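Local coordinates for protein NalP translocator (Neisseria meningitidis, PDB 1UYN) that inserts into the outer membrane as a beta-barrel whose hydrophilic pore serves to carry the secreted protease passenger domain to the bacterial cell surface, at residues A[150-161]-A[176-187]; A[25-36]-A[106-114]. All blocks are in the same frame, centred on the assembly; numbering follows the deposited sequence.

Contact 1: A[150-161]-A[176-187]; sequences VNGTLMQLGALG and EGGLRYDLLKQD
Gln-156 and Asp-182 sit side by side as a non-hydrogen-bonded antiparallel pair, their side chains pointing the same way into the barrel lumen. CG of Gln-156 is anti to its carbonyl carbon (chi1 -57°) and the chain beyond it is extended, which carries the amide into the lumen alongside Asp-182. NE2 of Gln-156 lies over one face of the Arg-180 guanidinium, 4.1 Å from NE of Arg-180, with the two planes 42° apart. Bends at chi2 and chi3 lean Arg-180 forward along its own strand, where NH1 meets the syn lone pair of Asp-182 OD2 at 2.9 Å in a salt bridge lying close to the guanidinium plane. A water accepts from Gln-156 NE2 at 2.8 Å and donates weakly to Asp-182 OD2. Ser-128 and the backbone oxygen of Gln-25 hold the Gln-156 amide, while Glu-233 pairs with Arg-180 and Arg-239 with Asp-182. Farther along the same face, Leu-154 CD1 reaches CB of Leu-184 at 4.1 Å. On the other face Met-155 pairs with Leu-183, and Met-155 N donates to Leu-183 O at 2.8 Å. Within the membrane spans that face carries Leu-157, Ala-159, Leu-179, Tyr-181 and Leu-183, consistent with contact with lipid. The inner face is mixed: beside the leucine pair, Arg-180 and Asp-182 neutralise each other, probably tempering the buried carboxylate charge.

Contact 2: A[25-36]-A[106-114]; sequences QGRRLKAVSDGL and SISLFAGIR
With CG anti to its carbonyl carbon (chi1 -51°), Phe-110 turns its ring from the strand up against helix 25-34, while Gln-25, bent at chi2 (83°), brings its amide down to Ser-108. One side of the helix, through Arg-28, Leu-29 and Val-32, packs on the Phe-110 side chain. Leu-29 CD1 comes at the ring edge, 3.8 Å from CD2 of Phe-110, and CB of Arg-28 lies 3.5 Å from CZ of Phe-110. Val-32 crosses the phenylalanine side chain at about a right angle, its CG2 3.5 Å from CB of Phe-110. Beside this apolar cluster, NE2 of Gln-25 donates a nearly straight bond of 2.9 Å to OG of Ser-108, which lies close to the amide plane. The other end of that amide, OE1, accepts from NH1 of Arg-28 at 3.0 Å, and NE of Arg-28 binds Thr-69. At the far end Leu-36 settles over Gly-112, with CD2 3.8 Å from O of Gly-112, and slides past Arg-114, whose guanidinium is paired with Asp-116 and Asp-37. One hydrogen bond and the Phe-110 packing thus join helix to barrel wall, with Arg-28 as the second-shell residue that orients the Gln-25 amide.

How the contacts relate
Both contacts belong to one twelve-stranded antiparallel barrel. Contact 1 joins neighbouring wall strands of the hairpin 145-163 and 172-192, whereas contact 2 sets helix 12-34, running inside the barrel, against strand 100-117; strand 121-139 lies between the two strand regions. Their centres are about 11 Å apart, and along the chain contact 2 is complete before contact 1 begins. The helix links them directly: Gln-156 NE2 is 3.1 Å from Gln-25 O, a probable hydrogen bond, and CD2 of Leu-154 packs on CG of Gln-25. Gln-25 therefore meets wall strands from both contacts, consistent with a helix that fills the hydrophilic pore in this structure.

Contact 1: A[150-161]-A[176-187]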
loop_
_atom_site.group_PDB
_atom_site.type_symbol
_atom_site.label_atom_id
_atom_site.label_comp_id
_atom_site.label_asym_id
_atom_site.label_seq_id
_atom_site.Cartn_x
_atom_site.Cartn_y
_atom_site.Cartn_z
ATOM N N VAL A 150 -4.616 12.243 15.886
ATOM C CA VAL A 150 -5.690 12.425 14.892
ATOM C C VAL A 150 -6.071 11.107 14.291
ATOM O O VAL A 150 -5.215 10.260 14.062
ATOM C CB VAL A 150 -5.331 13.471 13.781
ATOM C CG1 VAL A 150 -4.147 13.050 13.015
ATOM C CG2 VAL A 150 -6.502 13.702 12.838
ATOM N N ASN A 151 -7.361 10.944 14.071
ATOM C CA ASN A 151 -7.873 9.776 13.444
ATOM C C ASN A 151 -8.332 10.097 12.081
ATOM O O ASN A 151 -8.754 11.190 11.816
ATOM C CB ASN A 151 -9.013 9.164 14.245
ATOM C CG ASN A 151 -8.644 8.938 15.694
ATOM O OD1 ASN A 151 -9.328 9.453 16.594
ATOM N ND2 ASN A 151 -7.578 8.184 15.939
ATOM N N GLY A 152 -8.233 9.126 11.200
ATOM C CA GLY A 152 -8.836 9.238 9.897
ATOM C C GLY A 152 -9.347 7.896 9.387
ATOM O O GLY A 152 -9.256 6.870 10.031
ATOM N N THR A 153 -9.952 7.969 8.216
ATOM C CA THR A 153 -10.422 6.841 7.457
ATOM C C THR A 153 -9.872 7.026 6.090
ATOM O O THR A 153 -9.836 8.138 5.576
ATOM C CB THR A 153 -11.902 6.872 7.378
ATOM O OG1 THR A 153 -12.407 6.927 8.708
ATOM C CG2 THR A 153 -12.446 5.539 6.862
ATOM N N LEU A 154 -9.399 5.940 5.520
ATOM C CA LEU A 154 -8.973 5.909 4.140
ATOM C C LEU A 154 -9.671 4.791 3.411
ATOM O O LEU A 154 -9.630 3.645 3.848
ATOM C CB LEU A 154 -7.483 5.682 4.103
ATOM C CG LEU A 154 -6.871 5.500 2.745
ATOM C CD1 LEU A 154 -7.123 6.751 1.841
ATOM C CD2 LEU A 154 -5.406 5.218 2.988
ATOM N N MET A 155 -10.305 5.097 2.293
ATOM C CA MET A 155 -10.881 4.051 1.458
ATOM C C MET A 155 -10.226 3.996 0.123
ATOM O O MET A 155 -9.878 4.998 -0.423
ATOM C CB MET A 155 -12.350 4.282 1.255
ATOM C CG MET A 155 -13.081 4.013 2.549
ATOM S SD MET A 155 -14.837 4.400 2.461
ATOM C CE MET A 155 -15.222 3.882 0.462
ATOM N N GLN A 156 -10.071 2.822 -0.420
ATOM C CA GLN A 156 -9.571 2.738 -1.771
ATOM C C GLN A 156 -10.568 1.932 -2.582
ATOM O O GLN A 156 -11.208 0.979 -2.072
ATOM C CB GLN A 156 -8.191 2.076 -1.804
ATOM C CG GLN A 156 -7.136 2.748 -0.949
ATOM C CD GLN A 156 -6.016 1.804 -0.689
ATOM O OE1 GLN A 156 -6.256 0.660 -0.291
ATOM N NE2 GLN A 156 -4.793 2.249 -0.899
ATOM N N LEU A 157 -10.721 2.363 -3.832
ATOM C CA LEU A 157 -11.424 1.614 -4.860
ATOM C C LEU A 157 -10.549 1.492 -6.108
ATOM O O LEU A 157 -9.943 2.464 -6.564
ATOM C CB LEU A 157 -12.712 2.329 -5.230
ATOM C CG LEU A 157 -13.955 1.723 -4.598
ATOM C CD1 LEU A 157 -15.111 2.682 -4.804
ATOM C CD2 LEU A 157 -14.270 0.368 -5.299
ATOM N N GLY A 158 -10.519 0.303 -6.676
ATOM C CA GLY A 158 -9.586 -0.005 -7.729
ATOM C C GLY A 158 -10.258 -0.779 -8.846
ATOM O O GLY A 158 -11.117 -1.647 -8.608
ATOM N N ALA A 159 -9.846 -0.469 -10.064
ATOM C CA ALA A 159 -10.286 -1.194 -11.201
ATOM C C ALA A 159 -9.054 -1.406 -12.043
ATOM O O ALA A 159 -8.387 -0.479 -12.373
ATOM C CB ALA A 159 -11.347 -0.415 -11.948
ATOM N N LEU A 160 -8.726 -2.646 -12.336
ATOM C CA LEU A 160 -7.608 -2.945 -13.185
ATOM C C LEU A 160 -8.039 -3.937 -14.265
ATOM O O LEU A 160 -8.862 -4.803 -14.018
ATOM C CB LEU A 160 -6.472 -3.544 -12.367
ATOM C CG LEU A 160 -5.834 -2.726 -11.249
ATOM C CD1 LEU A 160 -4.813 -3.574 -10.497
ATOM C CD2 LEU A 160 -5.162 -1.452 -11.774
ATOM N N GLY A 161 -7.497 -3.793 -15.454
ATOM C CA GLY A 161 -7.592 -4.821 -16.463
ATOM C C GLY A 161 -6.205 -5.369 -16.726
ATOM O O GLY A 161 -5.234 -4.609 -16.689
ATOM N N GLU A 176 -0.809 -4.876 -17.033
ATOM C CA GLU A 176 -1.849 -4.574 -16.089
ATOM C C GLU A 176 -1.921 -3.082 -15.855
ATOM O O GLU A 176 -0.908 -2.416 -15.763
ATOM C CB GLU A 176 -1.599 -5.315 -14.782
ATOM C CG GLU A 176 -2.760 -5.113 -13.843
ATOM C CD GLU A 176 -2.611 -5.853 -12.551
ATOM O OE1 GLU A 176 -2.889 -7.072 -12.530
ATOM O OE2 GLU A 176 -2.251 -5.193 -11.565
ATOM N N GLY A 177 -3.138 -2.570 -15.756
ATOM C CA GLY A 177 -3.383 -1.138 -15.755
ATOM C C GLY A 177 -4.778 -0.741 -15.290
ATOM O O GLY A 177 -5.782 -1.415 -15.546
ATOM N N GLY A 178 -4.854 0.392 -14.598
ATOM C CA GLY A 178 -6.141 0.913 -14.189
ATOM C C GLY A 178 -6.104 2.156 -13.343
ATOM O O GLY A 178 -5.296 3.026 -13.541
ATOM N N LEU A 179 -7.056 2.248 -12.427
ATOM C CA LEU A 179 -7.167 3.384 -11.590
ATOM C C LEU A 179 -7.353 2.925 -10.159
ATOM O O LEU A 179 -7.829 1.839 -9.921
ATOM C CB LEU A 179 -8.354 4.207 -12.050
ATOM C CG LEU A 179 -8.377 4.651 -13.503
ATOM C CD1 LEU A 179 -9.763 5.163 -13.777
ATOM C CD2 LEU A 179 -7.326 5.713 -13.835
ATOM N N ARG A 180 -6.958 3.766 -9.207
ATOM C CA ARG A 180 -7.285 3.569 -7.799
ATOM C C ARG A 180 -7.759 4.921 -7.298
ATOM O O ARG A 180 -7.119 5.898 -7.538
ATOM C CB ARG A 180 -6.058 3.132 -7.027
ATOM C CG ARG A 180 -6.352 2.734 -5.568
ATOM C CD ARG A 180 -5.368 3.341 -4.561
ATOM N NE ARG A 180 -4.008 2.979 -4.874
ATOM C CZ ARG A 180 -2.941 3.730 -4.656
ATOM N NH1 ARG A 180 -3.029 4.946 -4.140
ATOM N NH2 ARG A 180 -1.748 3.248 -4.997
ATOM N N TYR A 181 -8.892 4.973 -6.632
ATOM C CA TYR A 181 -9.379 6.195 -6.035
ATOM C C TYR A 181 -9.198 6.108 -4.530
ATOM O O TYR A 181 -9.710 5.184 -3.934
ATOM C CB TYR A 181 -10.863 6.352 -6.337
ATOM C CG TYR A 181 -11.431 7.701 -5.941
ATOM C CD1 TYR A 181 -11.016 8.842 -6.585
ATOM C CD2 TYR A 181 -12.399 7.820 -4.941
ATOM C CE1 TYR A 181 -11.515 10.094 -6.243
ATOM C CE2 TYR A 181 -12.930 9.057 -4.592
ATOM C CZ TYR A 181 -12.469 10.202 -5.260
ATOM O OH TYR A 181 -12.950 11.471 -4.980
ATOM N N ASP A 182 -8.468 7.054 -3.931
ATOM C CA ASP A 182 -8.267 7.108 -2.487
ATOM C C ASP A 182 -9.113 8.187 -1.936
ATOM O O ASP A 182 -8.935 9.342 -2.301
ATOM C CB ASP A 182 -6.836 7.494 -2.135
ATOM C CG ASP A 182 -5.838 6.495 -2.577
ATOM O OD1 ASP A 182 -6.214 5.326 -2.840
ATOM O OD2 ASP A 182 -4.641 6.820 -2.699
ATOM N N LEU A 183 -10.000 7.830 -1.028
ATOM C CA LEU A 183 -10.831 8.794 -0.316
ATOM C C LEU A 183 -10.365 8.830 1.128
ATOM O O LEU A 183 -10.466 7.850 1.839
ATOM C CB LEU A 183 -12.278 8.347 -0.370
ATOM C CG LEU A 183 -13.342 9.287 0.167
ATOM C CD1 LEU A 183 -13.287 10.690 -0.489
ATOM C CD2 LEU A 183 -14.664 8.663 -0.078
ATOM N N LEU A 184 -9.863 9.970 1.577
ATOM C CA LEU A 184 -9.348 10.091 2.937
ATOM C C LEU A 184 -10.275 11.051 3.642
ATOM O O LEU A 184 -10.451 12.148 3.173
ATOM C CB LEU A 184 -7.932 10.655 2.932
ATOM C CG LEU A 184 -7.352 10.758 4.357
ATOM C CD1 LEU A 184 -6.137 9.886 4.510
ATOM C CD2 LEU A 184 -6.994 12.183 4.674
ATOM N N LYS A 185 -10.898 10.623 4.729
ATOM C CA LYS A 185 -11.586 11.553 5.614
ATOM C C LYS A 185 -10.747 11.581 6.910
ATOM O O LYS A 185 -10.510 10.535 7.525
ATOM C CB LYS A 185 -13.037 11.114 5.865
ATOM C CG LYS A 185 -13.889 10.664 4.603
ATOM C CD LYS A 185 -15.136 11.570 4.349
ATOM C CE LYS A 185 -16.493 10.848 3.967
ATOM N NZ LYS A 185 -16.526 9.381 4.297
ATOM N N GLN A 186 -10.226 12.732 7.291
ATOM C CA GLN A 186 -9.493 12.866 8.542
ATOM C C GLN A 186 -10.226 13.815 9.492
ATOM O O GLN A 186 -10.596 14.909 9.076
ATOM C CB GLN A 186 -8.103 13.406 8.265
ATOM C CG GLN A 186 -7.183 13.478 9.471
ATOM C CD GLN A 186 -5.740 13.819 9.070
ATOM O OE1 GLN A 186 -4.981 12.940 8.560
ATOM N NE2 GLN A 186 -5.362 15.103 9.260
ATOM N N ASP A 187 -10.396 13.395 10.750
ATOM C CA ASP A 187 -10.990 14.214 11.807
ATOM C C ASP A 187 -10.181 15.429 12.225
ATOM O O ASP A 187 -8.975 15.533 12.044
ATOM C CB ASP A 187 -11.209 13.396 13.090
ATOM C CG ASP A 187 -12.141 12.191 12.900
ATOM O OD1 ASP A 187 -12.679 12.041 11.772
ATOM O OD2 ASP A 187 -12.385 11.360 13.830
HETATM O O HOH W 1 -11.102 11.469 16.012
HETATM O O HOH W 2 -3.926 4.913 -0.756
#

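Contact 2: A[25-36]-A[106-114]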
loop_
_atom_site.group_PDB
_atom_site.type_symbol
_atom_site.label_atom_id
_atom_site.label_comp_id
_atom_site.label_asym_id
_atom_site.label_seq_id
_atom_site.Cartn_x
_atom_site.Cartn_y
_atom_site.Cartn_z
ATOM N N GLN A 25 -0.467 2.537 2.159
ATOM C CA GLN A 25 -1.740 1.878 1.894
ATOM C C GLN A 25 -1.901 1.462 0.441
ATOM O O GLN A 25 -2.518 0.452 0.173
ATOM C CB GLN A 25 -2.909 2.777 2.261
ATOM C CG GLN A 25 -4.206 2.046 2.437
ATOM C CD GLN A 25 -4.371 1.415 3.820
ATOM O OE1 GLN A 25 -3.386 1.034 4.453
ATOM N NE2 GLN A 25 -5.633 1.252 4.269
ATOM N N GLY A 26 -1.350 2.204 -0.507
ATOM C CA GLY A 26 -1.454 1.803 -1.893
ATOM C C GLY A 26 -0.688 0.514 -2.156
ATOM O O GLY A 26 -1.052 -0.293 -3.035
ATOM N N ARG A 27 0.421 0.328 -1.460
ATOM C CA ARG A 27 1.173 -0.893 -1.656
ATOM C C ARG A 27 0.473 -2.041 -0.937
ATOM O O ARG A 27 0.464 -3.171 -1.454
ATOM C CB ARG A 27 2.609 -0.754 -1.190
ATOM C CG ARG A 27 3.431 0.233 -2.028
ATOM C CD ARG A 27 4.859 0.265 -1.590
ATOM N NE ARG A 27 4.966 1.089 -0.408
ATOM C CZ ARG A 27 4.995 2.403 -0.457
ATOM N NH1 ARG A 27 4.934 3.031 -1.636
ATOM N NH2 ARG A 27 5.093 3.104 0.665
ATOM N N ARG A 28 -0.136 -1.764 0.219
ATOM C CA ARG A 28 -0.872 -2.817 0.915
ATOM C C ARG A 28 -1.941 -3.380 0.010
ATOM O O ARG A 28 -2.147 -4.588 -0.026
ATOM C CB ARG A 28 -1.511 -2.321 2.222
ATOM C CG ARG A 28 -0.480 -1.948 3.230
ATOM C CD ARG A 28 -1.024 -1.379 4.502
ATOM N NE ARG A 28 0.054 -0.890 5.385
ATOM C CZ ARG A 28 0.243 0.387 5.719
ATOM N NH1 ARG A 28 -0.539 1.368 5.236
ATOM N NH2 ARG A 28 1.242 0.701 6.525
ATOM N N LEU A 29 -2.625 -2.502 -0.712
ATOM C CA LEU A 29 -3.650 -2.927 -1.654
ATOM C C LEU A 29 -3.036 -3.734 -2.836
ATOM O O LEU A 29 -3.629 -4.713 -3.318
ATOM C CB LEU A 29 -4.405 -1.710 -2.174
ATOM C CG LEU A 29 -5.671 -2.083 -2.961
ATOM C CD1 LEU A 29 -6.786 -2.600 -2.031
ATOM C CD2 LEU A 29 -6.146 -0.961 -3.808
ATOM N N LYS A 30 -1.858 -3.312 -3.299
ATOM C CA LYS A 30 -1.162 -4.011 -4.380
ATOM C C LYS A 30 -0.983 -5.463 -3.981
ATOM O O LYS A 30 -1.202 -6.358 -4.772
ATOM C CB LYS A 30 0.221 -3.390 -4.648
ATOM C CG LYS A 30 0.432 -2.714 -6.027
ATOM C CD LYS A 30 1.443 -1.449 -5.930
ATOM C CE LYS A 30 0.747 -0.072 -6.185
ATOM N NZ LYS A 30 1.237 1.091 -5.293
ATOM N N ALA A 31 -0.615 -5.684 -2.738
ATOM C CA ALA A 31 -0.257 -7.000 -2.231
ATOM C C ALA A 31 -1.457 -7.981 -2.219
ATOM O O ALA A 31 -1.347 -9.169 -2.520
ATOM C CB ALA A 31 0.352 -6.839 -0.820
ATOM N N VAL A 32 -2.606 -7.459 -1.861
ATOM C CA VAL A 32 -3.835 -8.213 -1.872
ATOM C C VAL A 32 -4.266 -8.513 -3.320
ATOM O O VAL A 32 -4.829 -9.570 -3.610
ATOM C CB VAL A 32 -4.917 -7.370 -1.129
ATOM C CG1 VAL A 32 -6.335 -7.965 -1.246
ATOM C CG2 VAL A 32 -4.519 -7.218 0.317
ATOM N N SER A 33 -4.037 -7.557 -4.215
ATOM C CA SER A 33 -4.342 -7.720 -5.640
ATOM C C SER A 33 -3.381 -8.690 -6.299
ATOM O O SER A 33 -3.736 -9.361 -7.234
ATOM C CB SER A 33 -4.276 -6.365 -6.385
ATOM O OG SER A 33 -4.264 -6.543 -7.786
ATOM N N ASP A 34 -2.149 -8.747 -5.832
ATOM C CA ASP A 34 -1.201 -9.713 -6.360
ATOM C C ASP A 34 -1.674 -11.127 -5.959
ATOM O O ASP A 34 -1.598 -12.061 -6.763
ATOM C CB ASP A 34 0.238 -9.357 -5.906
ATOM C CG ASP A 34 0.756 -8.019 -6.578
ATOM O OD1 ASP A 34 0.106 -7.576 -7.576
ATOM O OD2 ASP A 34 1.773 -7.342 -6.178
ATOM N N GLY A 35 -2.252 -11.237 -4.761
ATOM C CA GLY A 35 -2.790 -12.461 -4.233
ATOM C C GLY A 35 -3.927 -13.084 -4.985
ATOM O O GLY A 35 -4.295 -14.241 -4.736
ATOM N N LEU A 36 -4.533 -12.305 -5.870
ATOM C CA LEU A 36 -5.557 -12.793 -6.798
ATOM C C LEU A 36 -4.984 -13.599 -7.962
ATOM O O LEU A 36 -5.686 -14.434 -8.533
ATOM C CB LEU A 36 -6.367 -11.628 -7.346
ATOM C CG LEU A 36 -7.288 -10.930 -6.347
ATOM C CD1 LEU A 36 -7.723 -9.605 -6.910
ATOM C CD2 LEU A 36 -8.515 -11.761 -5.975
ATOM N N SER A 106 -2.599 1.508 12.121
ATOM C CA SER A 106 -3.701 1.360 11.183
ATOM C C SER A 106 -4.306 -0.004 11.150
ATOM O O SER A 106 -3.666 -1.032 11.420
ATOM C CB SER A 106 -3.270 1.795 9.799
ATOM O OG SER A 106 -2.124 1.056 9.379
ATOM N N ILE A 107 -5.598 -0.000 10.900
ATOM C CA ILE A 107 -6.329 -1.249 10.756
ATOM C C ILE A 107 -7.159 -1.161 9.528
ATOM O O ILE A 107 -7.972 -0.282 9.401
ATOM C CB ILE A 107 -7.160 -1.585 12.001
ATOM C CG1 ILE A 107 -6.182 -1.838 13.164
ATOM C CG2 ILE A 107 -8.007 -2.838 11.734
ATOM C CD1 ILE A 107 -6.821 -2.094 14.559
ATOM N N SER A 108 -6.961 -2.134 8.652
ATOM C CA SER A 108 -7.532 -2.099 7.327
ATOM C C SER A 108 -7.994 -3.447 6.887
ATOM O O SER A 108 -7.300 -4.456 7.095
ATOM C CB SER A 108 -6.480 -1.631 6.327
ATOM O OG SER A 108 -5.982 -0.365 6.670
ATOM N N LEU A 109 -9.148 -3.433 6.233
ATOM C CA LEU A 109 -9.672 -4.551 5.515
ATOM C C LEU A 109 -9.455 -4.326 4.021
ATOM O O LEU A 109 -9.810 -3.306 3.481
ATOM C CB LEU A 109 -11.135 -4.656 5.783
ATOM C CG LEU A 109 -11.860 -5.591 4.818
ATOM C CD1 LEU A 109 -11.385 -7.070 4.930
ATOM C CD2 LEU A 109 -13.376 -5.466 5.098
ATOM N N PHE A 110 -8.902 -5.311 3.336
ATOM C CA PHE A 110 -8.778 -5.256 1.883
ATOM C C PHE A 110 -9.582 -6.349 1.226
ATOM O O PHE A 110 -9.604 -7.447 1.719
ATOM C CB PHE A 110 -7.316 -5.427 1.500
ATOM C CG PHE A 110 -6.403 -4.502 2.234
ATOM C CD1 PHE A 110 -5.983 -4.798 3.510
ATOM C CD2 PHE A 110 -5.999 -3.317 1.662
ATOM C CE1 PHE A 110 -5.142 -3.935 4.184
ATOM C CE2 PHE A 110 -5.164 -2.476 2.333
ATOM C CZ PHE A 110 -4.723 -2.797 3.593
ATOM N N ALA A 111 -10.229 -6.037 0.109
ATOM C CA ALA A 111 -10.983 -7.034 -0.642
ATOM C C ALA A 111 -10.704 -6.909 -2.143
ATOM O O ALA A 111 -10.504 -5.834 -2.672
ATOM C CB ALA A 111 -12.489 -6.901 -0.355
ATOM N N GLY A 112 -10.735 -8.016 -2.835
ATOM C CA GLY A 112 -10.472 -8.014 -4.263
ATOM C C GLY A 112 -11.297 -9.050 -4.987
ATOM O O GLY A 112 -11.551 -10.111 -4.466
ATOM N N ILE A 113 -11.769 -8.729 -6.176
ATOM C CA ILE A 113 -12.312 -9.798 -7.028
ATOM C C ILE A 113 -11.612 -9.755 -8.395
ATOM O O ILE A 113 -11.254 -8.710 -8.889
ATOM C CB ILE A 113 -13.849 -9.685 -7.132
ATOM C CG1 ILE A 113 -14.390 -10.824 -7.998
ATOM C CG2 ILE A 113 -14.256 -8.279 -7.701
ATOM C CD1 ILE A 113 -15.789 -10.517 -8.692
ATOM N N ARG A 114 -11.364 -10.893 -8.979
ATOM C CA ARG A 114 -10.707 -10.954 -10.289
ATOM C C ARG A 114 -11.546 -11.834 -11.138
ATOM O O ARG A 114 -11.768 -12.965 -10.765
ATOM C CB ARG A 114 -9.327 -11.584 -10.164
ATOM C CG ARG A 114 -8.728 -12.008 -11.483
ATOM C CD ARG A 114 -7.269 -12.425 -11.404
ATOM N NE ARG A 114 -6.963 -13.293 -12.532
ATOM C CZ ARG A 114 -5.785 -13.389 -13.139
ATOM N NH1 ARG A 114 -4.726 -12.693 -12.756
ATOM N NH2 ARG A 114 -5.676 -14.187 -14.175
#